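Side-chain contact in pyridoxine 4-oxidase (Mesorhizobium loti, PDB 4HA6), which probably oxidises the 4-hydroxymethyl group of pyridoxine with a bound FAD, as a flavoenzyme of the GMC oxidoreductase family: residues A[199-202]-A[203-206]. Sequence-based numbering, arbitrary orientation.
Sequences WLTK and AVRG
The carbonyl oxygen of L200 is gripped twice: by NE of R205, 2.9 Å from L200 O, and by a water that donates to it. The NE bond is somewhat bent, 152° at the hydrogen, and the donor stands above the carbonyl plane, while L200 O itself lies at the edge of the guanidinium, nearly in its plane. The same water accepts from R205 NH2 at 3.0 Å, so the guanidinium reaches this one oxygen both directly and through solvent. R205 runs extended from CG to NE, back alongside the turn, with its CG 3.2 Å from T201 O. With R205 cut back to an alanine, L200 O would probably keep the water as its remaining partner in this turn, and E36 would lose the charge that pairs with it through NH1 in a salt bridge.

The same stretch starts a helix. T201 is the N-cap: with chi1 at 70°, OG1 sits between the backbone N and the carbonyl carbon, where it accepts an almost straight bond from V204 N, 3.2 Å from T201 OG1. The first turn then closes through R205 N to T201 O and G206 N to K202 O. CG2 of V204 lies over the cap, 3.2 Å from W199 O and 3.4 Å from T201 OG1; its CG1 meets L200 CD2 at 4.2 Å, a looser apolar touch with the two side chains at about a right angle.

L200 centres an inverse gamma turn between helices 195-199 and 202-205. W199, L200 and V204 all lean on helix 11-20, which follows strand 4-7 of the FAD-binding parallel sheet, and the short helix 202-205 leads on to strand 210-213, at one edge of that sheet.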
loop_
_atom_site.group_PDB
_atom_site.type_symbol
_atom_site.label_atom_id
_atom_site.label_comp_id
_atom_site.label_asym_id
_atom_site.label_seq_id
_atom_site.Cartn_x
_atom_site.Cartn_y
_atom_site.Cartn_z
ATOM N N TRP A 199 5.439 -11.231 -12.529
ATOM C CA TRP A 199 5.460 -10.633 -13.858
ATOM C C TRP A 199 6.815 -10.671 -14.537
ATOM O O TRP A 199 6.889 -10.889 -15.752
ATOM C CB TRP A 199 4.908 -9.207 -13.833
ATOM C CG TRP A 199 3.412 -9.171 -13.800
ATOM C CD1 TRP A 199 2.551 -9.248 -14.871
ATOM C CD2 TRP A 199 2.596 -9.042 -12.634
ATOM N NE1 TRP A 199 1.244 -9.177 -14.423
ATOM C CE2 TRP A 199 1.248 -9.058 -13.055
ATOM C CE3 TRP A 199 2.875 -8.931 -11.269
ATOM C CZ2 TRP A 199 0.184 -8.971 -12.152
ATOM C CZ3 TRP A 199 1.817 -8.823 -10.377
ATOM C CH2 TRP A 199 0.491 -8.840 -10.822
ATOM N N LEU A 200 7.879 -10.450 -13.766
ATOM C CA LEU A 200 9.232 -10.503 -14.320
ATOM C C LEU A 200 9.790 -11.933 -14.263
ATOM O O LEU A 200 10.777 -12.200 -13.583
ATOM C CB LEU A 200 10.148 -9.498 -13.612
ATOM C CG LEU A 200 9.723 -8.053 -13.883
ATOM C CD1 LEU A 200 10.520 -7.039 -13.064
ATOM C CD2 LEU A 200 9.859 -7.762 -15.366
ATOM N N THR A 201 9.130 -12.847 -14.973
ATOM C CA THR A 201 9.560 -14.245 -15.059
ATOM C C THR A 201 10.822 -14.346 -15.924
ATOM O O THR A 201 11.229 -13.358 -16.552
ATOM C CB THR A 201 8.461 -15.115 -15.698
ATOM O OG1 THR A 201 8.333 -14.789 -17.088
ATOM C CG2 THR A 201 7.122 -14.872 -15.018
ATOM N N LYS A 202 11.443 -15.528 -15.945
ATOM C CA LYS A 202 12.638 -15.758 -16.763
ATOM C C LYS A 202 12.335 -15.484 -18.224
ATOM O O LYS A 202 13.116 -14.837 -18.923
ATOM C CB LYS A 202 13.143 -17.198 -16.615
ATOM C CG LYS A 202 13.966 -17.456 -15.362
ATOM C CD LYS A 202 15.229 -18.258 -15.685
ATOM C CE LYS A 202 14.907 -19.568 -16.389
ATOM N NZ LYS A 202 16.107 -20.173 -17.040
ATOM N N ALA A 203 11.185 -15.968 -18.673
ATOM C CA ALA A 203 10.747 -15.752 -20.048
ATOM C C ALA A 203 10.601 -14.270 -20.386
ATOM O O ALA A 203 11.204 -13.795 -21.345
ATOM C CB ALA A 203 9.448 -16.479 -20.300
ATOM N N VAL A 204 9.790 -13.546 -19.613
ATOM C CA VAL A 204 9.657 -12.098 -19.798
ATOM C C VAL A 204 11.030 -11.414 -19.840
ATOM O O VAL A 204 11.324 -10.654 -20.768
ATOM C CB VAL A 204 8.794 -11.454 -18.679
ATOM C CG1 VAL A 204 8.820 -9.933 -18.782
ATOM C CG2 VAL A 204 7.343 -11.974 -18.744
ATOM N N ARG A 205 11.872 -11.686 -18.845
ATOM C CA ARG A 205 13.188 -11.046 -18.780
ATOM C C ARG A 205 14.041 -11.359 -20.019
ATOM O O ARG A 205 14.913 -10.575 -20.398
ATOM C CB ARG A 205 13.928 -11.448 -17.504
ATOM C CG ARG A 205 13.283 -10.970 -16.189
ATOM C CD ARG A 205 13.981 -11.605 -14.974
ATOM N NE ARG A 205 13.504 -11.128 -13.666
ATOM C CZ ARG A 205 14.153 -10.240 -12.913
ATOM N NH1 ARG A 205 15.298 -9.724 -13.339
ATOM N NH2 ARG A 205 13.667 -9.864 -11.733
ATOM N N GLY A 206 13.780 -12.496 -20.656
ATOM C CA GLY A 206 14.534 -12.886 -21.837
ATOM C C GLY A 206 14.179 -12.127 -23.105
ATOM O O GLY A 206 14.901 -12.226 -24.098
HETATM O O HOH W 1 11.530 -11.751 -10.889
#